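Local coordinates for protein N-acetylmuramoyl-L-alanine amidase (Mycolicibacterium smegmatis, PDB 7AGM) that hydrolyses, as a zinc-dependent amidase, the amide bond between N-acetylmuramic acid and L-alanine in peptidoglycan of the mycobacterial cell wall, at residues 58-63 against 104-109; 192-197 against 202-207; 10-15 against 92-97. All blocks are in the same frame, centred on the assembly; numbering follows the deposited sequence.

Contact 1 of 3, residues 58-63 against 104-109; sequences DTTLRV and VSIHAD. With ZN (zinc ion), chain C.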
ATOM      1  N   ASP A  58      11.043   2.601   3.779  1.00 14.99           N
ATOM      2  CA  ASP A  58      11.501   2.071   5.060  1.00 15.03           C
ATOM      3  C   ASP A  58      10.406   1.269   5.760  1.00 14.01           C
ATOM      4  O   ASP A  58      10.677   0.203   6.331  1.00 15.26           O
ATOM      5  CB  ASP A  58      12.028   3.195   5.945  1.00 16.59           C
ATOM      6  CG  ASP A  58      12.685   2.666   7.193  1.00 18.97           C
ATOM      7  OD1 ASP A  58      13.798   2.118   7.073  1.00 21.08           O
ATOM      8  OD2 ASP A  58      12.083   2.775   8.281  1.00 20.09           O
ATOM      9  N   THR A  59       9.157   1.738   5.690  1.00 14.71           N
ATOM     10  CA  THR A  59       8.058   0.984   6.286  1.00 14.65           C
ATOM     11  C   THR A  59       7.913  -0.382   5.624  1.00 14.49           C
ATOM     12  O   THR A  59       7.712  -1.396   6.309  1.00 14.71           O
ATOM     13  CB  THR A  59       6.760   1.788   6.178  1.00 14.49           C
ATOM     14  OG1 THR A  59       6.932   3.046   6.838  1.00 15.52           O
ATOM     15  CG2 THR A  59       5.596   1.053   6.832  1.00 14.61           C
ATOM     16  N   THR A  60       8.070  -0.436   4.298  1.00 14.82           N
ATOM     17  CA  THR A  60       7.931  -1.709   3.596  1.00 15.35           C
ATOM     18  C   THR A  60       9.059  -2.669   3.961  1.00 14.94           C
ATOM     19  O   THR A  60       8.827  -3.878   4.093  1.00 14.91           O
ATOM     20  CB  THR A  60       7.829  -1.496   2.081  1.00 15.66           C
ATOM     21  OG1 THR A  60       6.688  -0.671   1.781  1.00 16.09           O
ATOM     22  CG2 THR A  60       7.654  -2.838   1.369  1.00 17.12           C
ATOM     23  N   LEU A  61      10.281  -2.149   4.172  1.00 14.62           N
ATOM     24  CA  LEU A  61      11.381  -3.012   4.604  1.00 15.07           C
ATOM     25  C   LEU A  61      11.069  -3.656   5.949  1.00 14.22           C
ATOM     26  O   LEU A  61      11.402  -4.824   6.185  1.00 14.77           O
ATOM     27  CB  LEU A  61      12.673  -2.197   4.703  1.00 16.79           C
ATOM     28  CG  LEU A  61      13.280  -1.730   3.380  1.00 19.33           C
ATOM     29  CD1 LEU A  61      14.542  -0.912   3.634  1.00 20.21           C
ATOM     30  CD2 LEU A  61      13.587  -2.924   2.471  1.00 21.44           C
ATOM     31  N   ARG A  62      10.449  -2.897   6.851  1.00 14.31           N
ATOM     32  CA  ARG A  62      10.063  -3.440   8.146  1.00 14.43           C
ATOM     33  C   ARG A  62       8.972  -4.488   7.996  1.00 14.15           C
ATOM     34  O   ARG A  62       9.027  -5.535   8.654  1.00 15.16           O
ATOM     35  CB  ARG A  62       9.638  -2.301   9.066  1.00 15.09           C
ATOM     36  CG  ARG A  62      10.808  -1.375   9.397  1.00 15.29           C
ATOM     37  CD  ARG A  62      10.357  -0.081  10.058  1.00 15.85           C
ATOM     38  NE  ARG A  62      11.466   0.867  10.199  1.00 17.00           N
ATOM     39  CZ  ARG A  62      12.290   0.913  11.240  1.00 18.26           C
ATOM     40  NH1 ARG A  62      12.140   0.071  12.254  1.00 18.62           N
ATOM     41  NH2 ARG A  62      13.268   1.808  11.265  1.00 19.70           N
ATOM     42  N   VAL A  63       7.988  -4.239   7.122  1.00 14.16           N
ATOM     43  CA  VAL A  63       6.965  -5.245   6.841  1.00 14.15           C
ATOM     44  C   VAL A  63       7.609  -6.518   6.302  1.00 15.12           C
ATOM     45  O   VAL A  63       7.294  -7.628   6.744  1.00 15.90           O
ATOM     46  CB  VAL A  63       5.908  -4.690   5.865  1.00 13.20           C
ATOM     47  CG1 VAL A  63       5.001  -5.814   5.343  1.00 13.91           C
ATOM     48  CG2 VAL A  63       5.071  -3.585   6.529  1.00 12.77           C
ATOM     49  N   VAL A 104       0.149  -5.870  -1.254  1.00 11.71           N
ATOM     50  CA  VAL A 104      -0.056  -4.653  -0.467  1.00 12.31           C
ATOM     51  C   VAL A 104       0.815  -3.545  -1.036  1.00 12.36           C
ATOM     52  O   VAL A 104       2.042  -3.687  -1.096  1.00 13.59           O
ATOM     53  CB  VAL A 104       0.229  -4.846   1.035  1.00 13.28           C
ATOM     54  CG1 VAL A 104      -0.050  -3.548   1.797  1.00 14.31           C
ATOM     55  CG2 VAL A 104      -0.593  -5.992   1.601  1.00 14.96           C
ATOM     56  N   SER A 105       0.186  -2.433  -1.421  1.00 12.64           N
ATOM     57  CA  SER A 105       0.896  -1.222  -1.796  1.00 13.37           C
ATOM     58  C   SER A 105       0.819  -0.260  -0.621  1.00 12.92           C
ATOM     59  O   SER A 105      -0.239  -0.110  -0.007  1.00 13.89           O
ATOM     60  CB  SER A 105       0.262  -0.611  -3.045  1.00 14.12           C
ATOM     61  OG  SER A 105       0.920   0.583  -3.418  1.00 14.77           O
ATOM     62  N   ILE A 106       1.952   0.339  -0.266  1.00 13.07           N
ATOM     63  CA  ILE A 106       2.064   1.164   0.932  1.00 12.92           C
ATOM     64  C   ILE A 106       2.347   2.601   0.520  1.00 12.89           C
ATOM     65  O   ILE A 106       3.301   2.864  -0.229  1.00 13.58           O
ATOM     66  CB  ILE A 106       3.127   0.614   1.896  1.00 14.08           C
ATOM     67  CG1 ILE A 106       2.712  -0.779   2.385  1.00 15.04           C
ATOM     68  CG2 ILE A 106       3.305   1.554   3.070  1.00 15.50           C
ATOM     69  CD1 ILE A 106       3.712  -1.429   3.337  1.00 16.50           C
ATOM     70  N   HIS A 107       1.519   3.529   1.016  1.00 12.78           N
ATOM     71  CA  HIS A 107       1.542   4.925   0.609  1.00 13.28           C
ATOM     72  C   HIS A 107       1.346   5.818   1.821  1.00 13.98           C
ATOM     73  O   HIS A 107       1.011   5.361   2.921  1.00 14.63           O
ATOM     74  CB  HIS A 107       0.435   5.239  -0.402  1.00 12.94           C
ATOM     75  CG  HIS A 107       0.754   4.774  -1.781  1.00 12.46           C
ATOM     76  ND1 HIS A 107       1.147   5.636  -2.779  1.00 13.62           N
ATOM     77  CD2 HIS A 107       0.759   3.533  -2.325  1.00 13.72           C
ATOM     78  CE1 HIS A 107       1.379   4.946  -3.882  1.00 14.31           C
ATOM     79  NE2 HIS A 107       1.149   3.668  -3.633  1.00 13.69           N
ATOM     80  N   ALA A 108       1.527   7.117   1.588  1.00 15.25           N
ATOM     81  CA  ALA A 108       1.114   8.152   2.524  1.00 16.18           C
ATOM     82  C   ALA A 108       0.480   9.288   1.739  1.00 17.81           C
ATOM     83  O   ALA A 108       0.848   9.551   0.590  1.00 19.07           O
ATOM     84  CB  ALA A 108       2.278   8.687   3.367  1.00 16.99           C
ATOM     85  N   ASP A 109      -0.465   9.966   2.376  1.00 18.36           N
ATOM     86  CA  ASP A 109      -1.402  10.846   1.702  1.00 19.40           C
ATOM     87  C   ASP A 109      -1.075  12.311   1.957  1.00 19.57           C
ATOM     88  O   ASP A 109      -0.315  12.666   2.866  1.00 18.30           O
ATOM     89  CB  ASP A 109      -2.814  10.565   2.221  1.00 21.70           C
ATOM     90  CG  ASP A 109      -3.891  10.997   1.261  1.00 32.90           C
ATOM     91  OD1 ASP A 109      -3.590  11.217   0.063  1.00 25.80           O
ATOM     92  OD2 ASP A 109      -5.044  11.117   1.721  1.00 27.63           O
TER
HETATM   93 ZN    ZN C 301       1.363   7.663  -2.808  0.86 17.59          ZN
HETATM   94  O   HOH W   1      -0.226   8.434  -1.718  1.00 21.69           O
HETATM   95  O   HOH W   2       0.918   9.676  -3.398  1.00 45.81           O
HETATM   96  O   HOH W   3      -0.078   7.774  -4.504  1.00 25.69           O

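Contact 2 of 3, residues 192-197 against 202-207; sequences SALMKS and QKYADA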
ATOM      1  N   SER A 192       2.741  13.070  10.354  1.00 16.13           N
ATOM      2  CA  SER A 192       4.081  13.377   9.864  1.00 17.93           C
ATOM      3  C   SER A 192       5.149  13.065  10.908  1.00 17.71           C
ATOM      4  O   SER A 192       6.201  12.512  10.568  1.00 18.36           O
ATOM      5  CB  SER A 192       4.174  14.826   9.386  1.00 19.54           C
ATOM      6  OG  SER A 192       3.985  15.731  10.450  1.00 20.50           O
ATOM      7  N   ALA A 193       4.906  13.407  12.179  1.00 16.74           N
ATOM      8  CA  ALA A 193       5.881  13.079  13.219  1.00 16.11           C
ATOM      9  C   ALA A 193       6.073  11.576  13.349  1.00 16.17           C
ATOM     10  O   ALA A 193       7.204  11.102  13.501  1.00 17.15           O
ATOM     11  CB  ALA A 193       5.474  13.682  14.561  1.00 15.93           C
ATOM     12  N   LEU A 194       4.982  10.805  13.284  1.00 16.47           N
ATOM     13  CA  LEU A 194       5.107   9.348  13.309  1.00 16.71           C
ATOM     14  C   LEU A 194       5.915   8.847  12.120  1.00 17.32           C
ATOM     15  O   LEU A 194       6.799   7.996  12.268  1.00 18.03           O
ATOM     16  CB  LEU A 194       3.723   8.702  13.296  1.00 17.54           C
ATOM     17  CG  LEU A 194       2.959   8.680  14.615  1.00 17.84           C
ATOM     18  CD1 LEU A 194       1.502   8.273  14.355  1.00 17.94           C
ATOM     19  CD2 LEU A 194       3.610   7.730  15.620  1.00 18.66           C
ATOM     20  N   MET A 195       5.615   9.364  10.926  1.00 17.07           N
ATOM     21  CA  MET A 195       6.251   8.879   9.706  1.00 17.40           C
ATOM     22  C   MET A 195       7.743   9.170   9.679  1.00 17.82           C
ATOM     23  O   MET A 195       8.513   8.397   9.098  1.00 18.98           O
ATOM     24  CB  MET A 195       5.575   9.510   8.498  1.00 18.29           C
ATOM     25  CG  MET A 195       4.195   8.945   8.273  1.00 18.56           C
ATOM     26  SD  MET A 195       3.239   9.930   7.122  1.00 19.11           S
ATOM     27  CE  MET A 195       1.797   8.886   6.981  1.00 19.71           C
ATOM     28  N   LYS A 196       8.163  10.285  10.274  1.00 17.12           N
ATOM     29  CA  LYS A 196       9.570  10.654  10.317  1.00 18.10           C
ATOM     30  C   LYS A 196      10.375   9.843  11.323  1.00 19.17           C
ATOM     31  O   LYS A 196      11.609   9.920  11.305  1.00 21.48           O
ATOM     32  CB  LYS A 196       9.694  12.125  10.694  1.00 19.54           C
ATOM     33  CG  LYS A 196       9.204  13.105   9.660  1.00 21.92           C
ATOM     34  CD  LYS A 196       9.245  14.484  10.288  1.00 24.85           C
ATOM     35  CE  LYS A 196       8.879  15.575   9.342  1.00 27.30           C
ATOM     36  NZ  LYS A 196       9.072  16.880  10.034  1.00 26.01           N
ATOM     37  N   SER A 197       9.720   9.082  12.201  1.00 19.14           N
ATOM     38  CA  SER A 197      10.452   8.373  13.239  0.60 19.05           C
ATOM     39  C   SER A 197      10.557   6.889  12.919  1.00 19.34           C
ATOM     40  O   SER A 197       9.598   6.273  12.427  1.00 18.83           O
ATOM     41  CB  SER A 197       9.770   8.538  14.597  0.60 19.16           C
ATOM     42  OG  SER A 197       8.498   7.927  14.609  0.60 18.25           O
ATOM     43  N   GLN A 202       7.920   1.599  12.328  1.00 15.92           N
ATOM     44  CA  GLN A 202       7.736   0.245  12.844  1.00 15.16           C
ATOM     45  C   GLN A 202       6.306   0.028  13.324  1.00 15.42           C
ATOM     46  O   GLN A 202       5.748  -1.062  13.156  1.00 15.65           O
ATOM     47  CB  GLN A 202       8.728  -0.028  13.978  1.00 15.36           C
ATOM     48  CG  GLN A 202       8.769  -1.488  14.409  1.00 16.27           C
ATOM     49  CD  GLN A 202       9.305  -2.395  13.319  1.00 17.75           C
ATOM     50  OE1 GLN A 202      10.330  -2.101  12.699  1.00 19.08           O
ATOM     51  NE2 GLN A 202       8.610  -3.506  13.072  1.00 18.77           N
ATOM     52  N   LYS A 203       5.701   1.062  13.920  1.00 16.60           N
ATOM     53  CA  LYS A 203       4.315   0.985  14.375  1.00 17.59           C
ATOM     54  C   LYS A 203       3.377   0.722  13.203  1.00 16.48           C
ATOM     55  O   LYS A 203       2.524  -0.175  13.259  1.00 17.57           O
ATOM     56  CB  LYS A 203       3.964   2.298  15.083  1.00 21.71           C
ATOM     57  CG  LYS A 203       2.537   2.445  15.605  1.00 26.32           C
ATOM     58  CD  LYS A 203       2.274   3.911  15.974  1.00 28.92           C
ATOM     59  CE  LYS A 203       0.869   4.147  16.500  1.00 30.69           C
ATOM     60  NZ  LYS A 203       0.625   3.370  17.743  1.00 38.23           N
ATOM     61  N   TYR A 204       3.532   1.488  12.120  1.00 15.34           N
ATOM     62  CA  TYR A 204       2.737   1.223  10.923  1.00 14.26           C
ATOM     63  C   TYR A 204       3.007  -0.173  10.376  1.00 14.39           C
ATOM     64  O   TYR A 204       2.078  -0.892   9.989  1.00 14.52           O
ATOM     65  CB  TYR A 204       3.041   2.265   9.845  1.00 14.58           C
ATOM     66  CG  TYR A 204       2.469   3.643  10.099  1.00 15.21           C
ATOM     67  CD1 TYR A 204       1.089   3.847  10.177  1.00 15.24           C
ATOM     68  CD2 TYR A 204       3.305   4.746  10.233  1.00 16.27           C
ATOM     69  CE1 TYR A 204       0.563   5.116  10.396  1.00 15.64           C
ATOM     70  CE2 TYR A 204       2.800   6.003  10.447  1.00 16.50           C
ATOM     71  CZ  TYR A 204       1.430   6.193  10.537  1.00 15.97           C
ATOM     72  OH  TYR A 204       0.946   7.470  10.743  1.00 16.72           O
ATOM     73  N   ALA A 205       4.280  -0.567  10.318  1.00 14.33           N
ATOM     74  CA  ALA A 205       4.622  -1.875   9.765  1.00 13.71           C
ATOM     75  C   ALA A 205       4.002  -3.006  10.572  1.00 14.74           C
ATOM     76  O   ALA A 205       3.451  -3.953   9.995  1.00 14.39           O
ATOM     77  CB  ALA A 205       6.143  -2.043   9.688  1.00 13.88           C
ATOM     78  N   ASP A 206       4.062  -2.918  11.907  1.00 15.61           N
ATOM     79  CA  ASP A 206       3.511  -3.975  12.752  1.00 16.10           C
ATOM     80  C   ASP A 206       2.020  -4.147  12.498  1.00 15.33           C
ATOM     81  O   ASP A 206       1.517  -5.274  12.455  1.00 15.63           O
ATOM     82  CB  ASP A 206       3.741  -3.648  14.229  1.00 18.47           C
ATOM     83  CG  ASP A 206       5.190  -3.773  14.651  1.00 20.87           C
ATOM     84  OD1 ASP A 206       5.992  -4.398  13.932  1.00 20.65           O
ATOM     85  OD2 ASP A 206       5.518  -3.249  15.733  1.00 22.84           O
ATOM     86  N   ALA A 207       1.297  -3.035  12.341  1.00 14.91           N
ATOM     87  CA  ALA A 207      -0.139  -3.109  12.086  1.00 15.05           C
ATOM     88  C   ALA A 207      -0.423  -3.691  10.707  1.00 15.39           C
ATOM     89  O   ALA A 207      -1.336  -4.513  10.544  1.00 15.83           O
ATOM     90  CB  ALA A 207      -0.742  -1.710  12.210  1.00 16.05           C
TER

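Contact 3 of 3, residues 10-15 against 92-97; sequences IVFLDP and AAMANS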
ATOM      1  N   ILE A  10       2.650 -16.271  -0.455  1.00 14.02           N
ATOM      2  CA  ILE A  10       3.403 -15.285  -1.229  1.00 13.51           C
ATOM      3  C   ILE A  10       2.738 -13.922  -1.112  1.00 13.12           C
ATOM      4  O   ILE A  10       1.548 -13.777  -1.417  1.00 13.68           O
ATOM      5  CB  ILE A  10       3.506 -15.700  -2.707  1.00 14.15           C
ATOM      6  CG1 ILE A  10       4.105 -17.102  -2.836  1.00 16.01           C
ATOM      7  CG2 ILE A  10       4.297 -14.678  -3.484  1.00 15.19           C
ATOM      8  CD1 ILE A  10       3.836 -17.727  -4.177  1.00 17.74           C
ATOM      9  N   VAL A  11       3.513 -12.917  -0.704  1.00 12.32           N
ATOM     10  CA  VAL A  11       3.046 -11.540  -0.602  1.00 13.12           C
ATOM     11  C   VAL A  11       3.924 -10.660  -1.482  1.00 12.75           C
ATOM     12  O   VAL A  11       5.159 -10.682  -1.362  1.00 13.21           O
ATOM     13  CB  VAL A  11       3.087 -11.038   0.855  1.00 13.05           C
ATOM     14  CG1 VAL A  11       2.695  -9.559   0.935  1.00 14.29           C
ATOM     15  CG2 VAL A  11       2.199 -11.904   1.751  1.00 13.67           C
ATOM     16  N   PHE A  12       3.294  -9.881  -2.359  1.00 11.87           N
ATOM     17  CA  PHE A  12       3.992  -8.861  -3.136  1.00 12.31           C
ATOM     18  C   PHE A  12       3.826  -7.515  -2.443  1.00 12.08           C
ATOM     19  O   PHE A  12       2.695  -7.093  -2.156  1.00 13.11           O
ATOM     20  CB  PHE A  12       3.439  -8.793  -4.560  1.00 13.85           C
ATOM     21  CG  PHE A  12       4.203  -7.858  -5.461  1.00 13.43           C
ATOM     22  CD1 PHE A  12       5.388  -8.270  -6.071  1.00 14.74           C
ATOM     23  CD2 PHE A  12       3.744  -6.569  -5.709  1.00 13.83           C
ATOM     24  CE1 PHE A  12       6.096  -7.408  -6.907  1.00 16.06           C
ATOM     25  CE2 PHE A  12       4.441  -5.715  -6.547  1.00 16.04           C
ATOM     26  CZ  PHE A  12       5.626  -6.135  -7.148  1.00 16.04           C
ATOM     27  N   LEU A  13       4.953  -6.852  -2.161  1.00 12.30           N
ATOM     28  CA  LEU A  13       4.985  -5.582  -1.443  1.00 12.90           C
ATOM     29  C   LEU A  13       5.389  -4.469  -2.395  1.00 13.24           C
ATOM     30  O   LEU A  13       6.386  -4.592  -3.115  1.00 14.95           O
ATOM     31  CB  LEU A  13       5.974  -5.651  -0.276  1.00 13.29           C
ATOM     32  CG  LEU A  13       5.616  -6.650   0.825  1.00 13.92           C
ATOM     33  CD1 LEU A  13       6.792  -6.819   1.785  1.00 15.42           C
ATOM     34  CD2 LEU A  13       4.350  -6.208   1.569  1.00 15.11           C
ATOM     35  N   ASP A  14       4.627  -3.376  -2.383  1.00 12.88           N
ATOM     36  CA  ASP A  14       4.845  -2.245  -3.285  1.00 13.71           C
ATOM     37  C   ASP A  14       4.982  -0.951  -2.495  1.00 14.57           C
ATOM     38  O   ASP A  14       3.984  -0.280  -2.192  1.00 15.08           O
ATOM     39  CB  ASP A  14       3.715  -2.144  -4.310  1.00 14.12           C
ATOM     40  CG  ASP A  14       3.777  -0.863  -5.118  1.00 17.19           C
ATOM     41  OD1 ASP A  14       4.898  -0.433  -5.465  1.00 20.14           O
ATOM     42  OD2 ASP A  14       2.700  -0.294  -5.410  1.00 17.26           O
ATOM     43  N   PRO A  15       6.209  -0.552  -2.161  1.00 15.06           N
ATOM     44  CA  PRO A  15       6.403   0.774  -1.550  1.00 14.15           C
ATOM     45  C   PRO A  15       6.199   1.856  -2.600  1.00 13.83           C
ATOM     46  O   PRO A  15       6.929   1.926  -3.593  1.00 14.47           O
ATOM     47  CB  PRO A  15       7.847   0.730  -1.037  1.00 15.10           C
ATOM     48  CG  PRO A  15       8.526  -0.338  -1.848  1.00 16.40           C
ATOM     49  CD  PRO A  15       7.467  -1.297  -2.349  1.00 16.12           C
ATOM     50  N   ALA A  92       1.671  -3.431 -11.189  1.00 16.47           N
ATOM     51  CA  ALA A  92       0.614  -4.442 -11.224  1.00 16.53           C
ATOM     52  C   ALA A  92       1.052  -5.681 -11.998  1.00 15.54           C
ATOM     53  O   ALA A  92       0.789  -6.811 -11.567  1.00 15.42           O
ATOM     54  CB  ALA A  92      -0.687  -3.867 -11.795  1.00 17.06           C
ATOM     55  N   ALA A  93       1.752  -5.493 -13.123  1.00 16.37           N
ATOM     56  CA  ALA A  93       2.229  -6.637 -13.900  1.00 16.19           C
ATOM     57  C   ALA A  93       3.222  -7.485 -13.107  1.00 16.05           C
ATOM     58  O   ALA A  93       3.169  -8.720 -13.151  1.00 15.97           O
ATOM     59  CB  ALA A  93       2.851  -6.163 -15.214  1.00 17.16           C
ATOM     60  N   MET A  94       4.125  -6.840 -12.364  1.00 15.82           N
ATOM     61  CA  MET A  94       5.055  -7.578 -11.510  1.00 16.30           C
ATOM     62  C   MET A  94       4.307  -8.389 -10.464  1.00 14.48           C
ATOM     63  O   MET A  94       4.628  -9.558 -10.226  1.00 15.33           O
ATOM     64  CB  MET A  94       6.007  -6.607 -10.820  1.00 18.82           C
ATOM     65  CG  MET A  94       6.978  -5.921 -11.752  1.00 21.48           C
ATOM     66  SD  MET A  94       7.876  -4.623 -10.860  1.00 26.53           S
ATOM     67  CE  MET A  94       8.984  -5.612  -9.851  1.00 33.73           C
ATOM     68  N   ALA A  95       3.286  -7.794  -9.842  1.00 13.95           N
ATOM     69  CA  ALA A  95       2.493  -8.531  -8.867  1.00 14.35           C
ATOM     70  C   ALA A  95       1.806  -9.722  -9.518  1.00 14.11           C
ATOM     71  O   ALA A  95       1.867 -10.846  -9.009  1.00 14.47           O
ATOM     72  CB  ALA A  95       1.449  -7.608  -8.236  1.00 14.34           C
ATOM     73  N   ASN A  96       1.176  -9.498 -10.672  1.00 14.28           N
ATOM     74  CA  ASN A  96       0.424 -10.565 -11.327  1.00 14.73           C
ATOM     75  C   ASN A  96       1.334 -11.707 -11.771  1.00 14.97           C
ATOM     76  O   ASN A  96       0.938 -12.880 -11.714  1.00 15.28           O
ATOM     77  CB  ASN A  96      -0.370 -10.013 -12.513  1.00 14.07           C
ATOM     78  CG  ASN A  96      -1.563  -9.173 -12.078  1.00 14.14           C
ATOM     79  OD1 ASN A  96      -2.137  -9.400 -11.012  1.00 15.24           O
ATOM     80  ND2 ASN A  96      -1.941  -8.199 -12.900  1.00 15.51           N
ATOM     81  N   SER A  97       2.558 -11.390 -12.219  1.00 16.17           N
ATOM     82  CA  SER A  97       3.498 -12.433 -12.641  1.00 16.86           C
ATOM     83  C   SER A  97       3.824 -13.395 -11.510  1.00 15.72           C
ATOM     84  O   SER A  97       4.206 -14.548 -11.760  1.00 15.24           O
ATOM     85  CB  SER A  97       4.806 -11.803 -13.132  1.00 19.45           C
ATOM     86  OG  SER A  97       4.598 -10.988 -14.266  1.00 23.58           O
TER

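Contact 1 of 3, residues 58-63 against 104-109
Ile106 sets CG1 anti to its carbonyl carbon (chi1 -63°) and extends the chain beyond it, which sends CD1 up against helix 52-69 between Thr60 and Val63. Thr60 and Ile106 lie alongside each other, pointing opposite ways, with Thr60 OG1 3.4 Å from Ile106 CD1 and CB of the isoleucine a little farther off. That hydroxyl packs against carbon here, because its polar need is met within its own helix, by the carbonyl O of Thr56. Val63 reaches Ile106 tip to tip, CG2 to CD1 at 4.1 Å, and Thr59 brings CG2 to within 4.4 Å of Ile106 CG2. Strand 102-109 is a central strand of the mixed sheet in this Amidase_3-type alpha/beta fold; segment 58-63 runs obliquely antiparallel to segment 104-109, 145° between their directions, the axes 9.3 Å apart at closest approach. From the next residue, His107, ND1 binds the zinc ion at 2.0 Å; His17, Glu52 and three waters complete the site. One of those waters donates to Ala108 O at 2.8 Å. On the helix, Arg62 NE grips Asp58 OD2 at 2.8 Å, nearly straight, from above the carboxylate plane.

Contact 2 of 3, residues 192-197 against 202-207
The Tyr204 ring is met obliquely by Leu194 CB and Met195 CG, with CE2 as the shared point of contact: Met195 CG stands 3.9 Å from Tyr204 CE2 and Leu194 CB is at 4.0 Å from the same atom. Phe55 of helix 52-69 meets this ring too, the two planes almost perpendicular. With CG of Tyr204 anti to the carbonyl carbon (chi1 -73°), the ring reaches across to helix 189-196. The Leu194 and Tyr204 side chains cross at about a right angle, placing Leu194 CD1 3.7 Å from Tyr204 OH. Met195 slants past the ring with an extended chain and brings CE to the neighbourhood of the same hydroxyl. Farther out, the aliphatic part of Lys203 lies against Leu194, CD to CD2 at 4.1 Å, before the chain bends at its last torsion.

These are consecutive helices with a very short link, their segments crossed at 88° as in an alpha-alpha corner, the axes 10.2 Å apart. Ser197 holds the N-cap position of helix 198-219, and its backbone N bonds back to Leu194 O at 3.1 Å. Both helices also touch helix 52-69, Met195 on Phe55 and Tyr204 on Thr59. On the second helix, Gln202 NE2 gives a bond of 2.9 Å to Asp206 OD1. Between the helices the meeting is therefore one of carbon against the ring, its hydroxyl and a lysine methylene, while at the turn Arg201 NH1 adds a polar tie by bonding Met195 O.

Contact 3 of 3, residues 10-15 against 92-97
Strand 10-15 and helix 88-98 come closest at Phe12 and Ala95, whose CA atoms are just 5.9 Å apart, a spacing that the small alanine permits. Phe12 holds CG anti to its backbone N (chi1 -174°), and the ring leaves the sheet to lie flat beneath the helix. Over one face sits Ala95: its CA stands 3.8 Å above the ring plane over the centre, and its CB makes a CH-pi contact 4.0 Å from the ring centroid, 29° off the normal. The nearest approach of this methyl is to CD2 of Phe12, 3.6 Å away, so it leans to that side of the ring. Toward the far end of the ring the covering passes to Met94, whose carbonyl carbon lies above the same face near the rim and whose CB touches Phe12 CZ at 3.7 Å. The methionine side chain crosses that of the phenylalanine at about a right angle and makes its contact through CB.

What segment 92-97 presents to this face is a close fit of alanine, methionine CB and helix backbone; Ala75 and Leu98 also touch the Phe12 side chain. On the helix, Ser97 OG donates to Ala93 O at 2.9 Å from above the carbonyl plane, while Ser97 N reaches the same oxygen from the opposite face. Asp14, two residues beyond Phe12, has its OD1 in a salt bridge with Arg91 just before this part of the helix. Helix 88-98 leads into strand 102-109, which runs parallel beside 10-15, and helix packing on such parallel strands is the usual construction of the alpha/beta fold of zinc-dependent amidases of this family.

Overall arrangement
Contacts 1 and 3 share the central sheet, where strands 10-15 and 102-109 are neighbours: Ser105 OG lies 2.8 Å from Asp14 OD2, and Ile106 N lies 2.9 Å from Asp14 O, both probable hydrogen bonds. In contact 2, helix 198-219 packs beside helix 52-69 on the same side of the sheet, with Arg62 NH1 2.9 Å from Gln202 OE1 and Val63 CG2 3.7 Å from Ala205 CB. His107 of contact 1 binds the zinc ion together with His17 and Glu52; from contact 2 the side chain of Met195 comes within about 10 Å of the metal, and its CE packs on Ala108 CB. The centres of contacts 2 and 3 lie 22 Å apart, on opposite sides of the centre of the chain, with contact 1 bridging them.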